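Local coordinates for protein SsfX3 (PDB 3SKV) that probably transfers a salicylyl group onto a tetracycline intermediate, using a GDSL/SGNH hydrolase-like domain joined to a jelly-roll domain, at residues A[38-50]-A[81-93]. The protein carries 1 engineered substitution. Sequence-based numbering, arbitrary orientation.
Engineered in segment 81-93: His88 (natural residue Cys).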
# COMPACT_ATOMS: atom_id res chain seq x y z
N THR A 38 -0.43 -18.66 -12.04
CA THR A 38 -1.72 -19.08 -11.43
C THR A 38 -1.63 -20.47 -10.76
O THR A 38 -2.67 -21.07 -10.46
CB THR A 38 -2.87 -19.00 -12.47
OG1 THR A 38 -2.59 -19.89 -13.56
CG2 THR A 38 -3.09 -17.58 -13.00
N ASP A 39 -0.41 -20.99 -10.54
CA ASP A 39 -0.21 -22.29 -9.86
C ASP A 39 -0.87 -22.21 -8.46
O ASP A 39 -0.72 -21.20 -7.78
CB ASP A 39 1.28 -22.59 -9.70
CG ASP A 39 1.58 -23.99 -9.19
OD1 ASP A 39 1.33 -24.25 -7.98
OD2 ASP A 39 2.09 -24.82 -9.98
N PRO A 40 -1.60 -23.26 -7.99
CA PRO A 40 -2.24 -23.19 -6.67
C PRO A 40 -1.29 -23.01 -5.48
O PRO A 40 -1.76 -22.64 -4.41
CB PRO A 40 -3.04 -24.51 -6.59
CG PRO A 40 -2.34 -25.43 -7.51
CD PRO A 40 -1.89 -24.56 -8.65
N ALA A 41 0.02 -23.29 -5.63
CA ALA A 41 0.99 -23.12 -4.54
C ALA A 41 1.35 -21.64 -4.34
O ALA A 41 1.84 -21.28 -3.27
CB ALA A 41 2.26 -23.96 -4.78
N LEU A 42 1.09 -20.78 -5.36
CA LEU A 42 1.37 -19.33 -5.28
C LEU A 42 0.25 -18.57 -4.59
O LEU A 42 -0.94 -18.88 -4.79
CB LEU A 42 1.72 -18.66 -6.63
CG LEU A 42 2.73 -19.39 -7.56
CD1 LEU A 42 3.00 -18.61 -8.81
CD2 LEU A 42 4.04 -19.73 -6.85
N THR A 43 0.64 -17.61 -3.75
CA THR A 43 -0.24 -16.72 -3.01
C THR A 43 0.21 -15.29 -3.31
O THR A 43 1.39 -14.97 -3.16
CB THR A 43 -0.19 -17.02 -1.47
OG1 THR A 43 -0.44 -18.40 -1.20
CG2 THR A 43 -1.19 -16.19 -0.68
N TYR A 44 -0.74 -14.45 -3.73
CA TYR A 44 -0.51 -13.03 -3.98
C TYR A 44 -1.13 -12.32 -2.80
O TYR A 44 -2.32 -12.45 -2.53
CB TYR A 44 -1.13 -12.56 -5.29
CG TYR A 44 -0.48 -13.17 -6.50
CD1 TYR A 44 -0.86 -14.44 -6.96
CD2 TYR A 44 0.53 -12.50 -7.19
CE1 TYR A 44 -0.23 -15.02 -8.06
CE2 TYR A 44 1.13 -13.06 -8.31
CZ TYR A 44 0.75 -14.32 -8.75
OH TYR A 44 1.36 -14.89 -9.83
N ARG A 45 -0.30 -11.67 -2.02
CA ARG A 45 -0.79 -10.96 -0.86
C ARG A 45 -0.82 -9.49 -1.24
O ARG A 45 0.00 -9.02 -2.03
CB ARG A 45 0.08 -11.26 0.38
CG ARG A 45 0.22 -12.77 0.65
CD ARG A 45 -0.29 -13.20 2.01
NE ARG A 45 0.16 -14.56 2.37
CZ ARG A 45 -0.63 -15.54 2.81
NH1 ARG A 45 -1.94 -15.34 2.94
NH2 ARG A 45 -0.13 -16.74 3.09
N GLY A 46 -1.80 -8.78 -0.73
CA GLY A 46 -1.96 -7.37 -1.05
C GLY A 46 -2.63 -7.10 -2.39
O GLY A 46 -2.72 -5.93 -2.80
N ALA A 47 -3.10 -8.16 -3.08
CA ALA A 47 -3.84 -8.00 -4.36
C ALA A 47 -5.33 -8.34 -4.14
O ALA A 47 -5.65 -9.27 -3.41
CB ALA A 47 -3.25 -8.88 -5.45
N VAL A 48 -6.23 -7.55 -4.72
CA VAL A 48 -7.67 -7.76 -4.60
C VAL A 48 -8.13 -8.73 -5.69
O VAL A 48 -8.88 -9.66 -5.41
CB VAL A 48 -8.40 -6.40 -4.63
CG1 VAL A 48 -9.91 -6.57 -4.74
CG2 VAL A 48 -8.03 -5.57 -3.39
N SER A 49 -7.64 -8.57 -6.92
CA SER A 49 -7.95 -9.52 -7.98
C SER A 49 -6.72 -9.76 -8.84
O SER A 49 -5.76 -8.99 -8.76
CB SER A 49 -9.14 -9.07 -8.83
OG SER A 49 -8.88 -7.82 -9.44
N LEU A 50 -6.74 -10.85 -9.63
CA LEU A 50 -5.67 -11.20 -10.56
C LEU A 50 -6.25 -11.22 -11.95
O LEU A 50 -7.23 -11.91 -12.19
CB LEU A 50 -5.00 -12.54 -10.19
CG LEU A 50 -4.61 -12.71 -8.72
CD1 LEU A 50 -4.50 -14.16 -8.35
CD2 LEU A 50 -3.35 -11.94 -8.36
N GLN A 81 -1.19 -0.73 -10.15
CA GLN A 81 0.17 -0.49 -9.64
C GLN A 81 0.35 -1.38 -8.43
O GLN A 81 -0.51 -1.40 -7.53
CB GLN A 81 0.41 0.98 -9.33
CG GLN A 81 0.64 1.79 -10.61
CD GLN A 81 0.71 3.28 -10.35
OE1 GLN A 81 0.86 3.75 -9.21
NE2 GLN A 81 0.57 4.05 -11.42
N THR A 82 1.40 -2.20 -8.47
CA THR A 82 1.68 -3.28 -7.52
C THR A 82 2.24 -2.90 -6.13
O THR A 82 2.93 -3.71 -5.49
CB THR A 82 2.37 -4.41 -8.24
OG1 THR A 82 3.56 -3.89 -8.81
CG2 THR A 82 1.50 -5.03 -9.31
N SER A 83 1.85 -1.72 -5.65
CA SER A 83 2.23 -1.17 -4.36
C SER A 83 1.66 -1.99 -3.18
O SER A 83 0.43 -2.15 -3.05
CB SER A 83 1.78 0.28 -4.27
OG SER A 83 2.60 0.96 -3.34
N GLY A 84 2.56 -2.55 -2.37
CA GLY A 84 2.22 -3.41 -1.24
C GLY A 84 1.84 -4.82 -1.66
O GLY A 84 1.40 -5.62 -0.83
N VAL A 85 1.99 -5.14 -2.95
CA VAL A 85 1.66 -6.47 -3.47
C VAL A 85 2.89 -7.37 -3.35
O VAL A 85 4.01 -6.97 -3.69
CB VAL A 85 1.08 -6.45 -4.92
CG1 VAL A 85 0.81 -7.88 -5.44
CG2 VAL A 85 -0.18 -5.59 -5.02
N ARG A 86 2.67 -8.59 -2.86
CA ARG A 86 3.75 -9.57 -2.79
C ARG A 86 3.37 -10.95 -3.23
O ARG A 86 2.21 -11.33 -3.14
CB ARG A 86 4.62 -9.49 -1.52
CG ARG A 86 3.87 -9.59 -0.27
CD ARG A 86 3.66 -8.28 0.43
NE ARG A 86 2.92 -8.64 1.63
CZ ARG A 86 1.66 -8.37 1.85
NH1 ARG A 86 1.00 -7.54 1.06
NH2 ARG A 86 1.05 -8.86 2.92
N LEU A 87 4.32 -11.66 -3.83
CA LEU A 87 4.15 -13.03 -4.27
C LEU A 87 4.87 -13.95 -3.26
O LEU A 87 6.06 -13.78 -3.01
CB LEU A 87 4.66 -13.21 -5.72
CG LEU A 87 4.68 -14.67 -6.25
CD1 LEU A 87 3.25 -15.25 -6.35
CD2 LEU A 87 5.38 -14.77 -7.60
N HIS A 88 4.13 -14.88 -2.63
CA HIS A 88 4.69 -15.80 -1.66
C HIS A 88 4.69 -17.21 -2.21
O HIS A 88 3.74 -17.63 -2.89
CB HIS A 88 3.85 -15.83 -0.37
CG HIS A 88 3.94 -14.62 0.50
ND1 HIS A 88 3.76 -14.73 1.86
CD2 HIS A 88 4.12 -13.32 0.19
CE1 HIS A 88 3.87 -13.49 2.34
NE2 HIS A 88 4.07 -12.61 1.37
N LEU A 89 5.75 -17.95 -1.89
CA LEU A 89 5.92 -19.36 -2.25
C LEU A 89 6.95 -19.98 -1.33
O LEU A 89 7.90 -19.30 -0.93
CB LEU A 89 6.29 -19.61 -3.74
CG LEU A 89 7.55 -18.93 -4.28
CD1 LEU A 89 8.70 -19.87 -4.27
CD2 LEU A 89 7.35 -18.46 -5.69
N ARG A 90 6.78 -21.25 -1.00
CA ARG A 90 7.77 -21.97 -0.23
C ARG A 90 8.51 -22.86 -1.23
O ARG A 90 7.87 -23.52 -2.07
CB ARG A 90 7.13 -22.80 0.89
CG ARG A 90 6.46 -21.94 1.97
CD ARG A 90 6.16 -22.77 3.21
NE ARG A 90 7.38 -23.36 3.75
CZ ARG A 90 8.22 -22.74 4.58
NH1 ARG A 90 7.93 -21.53 5.03
NH2 ARG A 90 9.33 -23.34 4.98
N THR A 91 9.84 -22.83 -1.19
CA THR A 91 10.70 -23.63 -2.08
C THR A 91 12.06 -23.93 -1.47
O THR A 91 12.56 -23.15 -0.65
CB THR A 91 10.85 -22.96 -3.48
OG1 THR A 91 11.34 -23.94 -4.40
CG2 THR A 91 11.77 -21.72 -3.49
N ASP A 92 12.66 -25.04 -1.91
CA ASP A 92 14.01 -25.37 -1.49
C ASP A 92 15.03 -24.92 -2.57
O ASP A 92 16.23 -25.09 -2.40
CB ASP A 92 14.13 -26.85 -1.14
CG ASP A 92 13.93 -27.88 -2.25
OD1 ASP A 92 13.56 -27.48 -3.38
OD2 ASP A 92 14.06 -29.09 -1.96
N SER A 93 14.54 -24.40 -3.70
CA SER A 93 15.35 -23.98 -4.85
C SER A 93 16.41 -22.90 -4.46
O SER A 93 16.08 -21.92 -3.80
CB SER A 93 14.43 -23.46 -5.95
OG SER A 93 15.10 -23.04 -7.13
O HOH W 1 1.94 -19.56 -1.31
O HOH W 2 -1.30 -3.80 -1.21
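Arg45 lies across His88, an engineered residue that is Cys in the natural protein. CG of Arg45 sits over the imidazole face, 3.9 Å from the ring centroid in a CH-pi contact. The Arg45 chain bends at chi2 (-121°) and then runs over the ring toward its ND1 side. The guanidinium plane stands 78° from the ring plane, and Thr43 CG2 lies over one guanidinium face. Both polar ends turn to Asp181, which salt-bridges Arg45 NH2 and accepts a hydrogen bond from His88 ND1.

On the same face of the sheet, Arg86 lays the face of its guanidinium on CB of Arg45, which is centred over that plane, 3.6 Å from Arg86 CZ. NH1 bonds Gly84 O at 2.7 Å, close to the guanidinium plane, and NH2 makes a salt bridge to Asp219. An alanine in place of Arg86 would probably leave Asp219 without this charge partner and Gly84 O without its side-chain donor, and remove the flat group packed on Arg45 CB.

On the other face the contacts are mainly apolar. Leu87 CD1 sits over the Tyr44 ring, 3.7 Å from its centroid, while Leu50 CD2 lies on the opposite ring face. Leu42 CB also touches Leu87 CD1, and Leu42 CD2 meets Leu89 CD2 at 3.7 Å. Tyr44 OH bonds Pro37 O.

Strand 43-45 pairs antiparallel with strand 86-91 in the jelly-roll domain. Thr43–His88 and Arg45–Arg86 are the hydrogen-bonded pairs; His88 N to Thr43 O is 2.8 Å and nearly straight. One water joins Ala41 O, Thr43 OG1 and His88 O. The chemistry is thus divided by face: leucines pack around Tyr44 on one, and on the other two arginines with separate aspartate partners probably have their like charges offset.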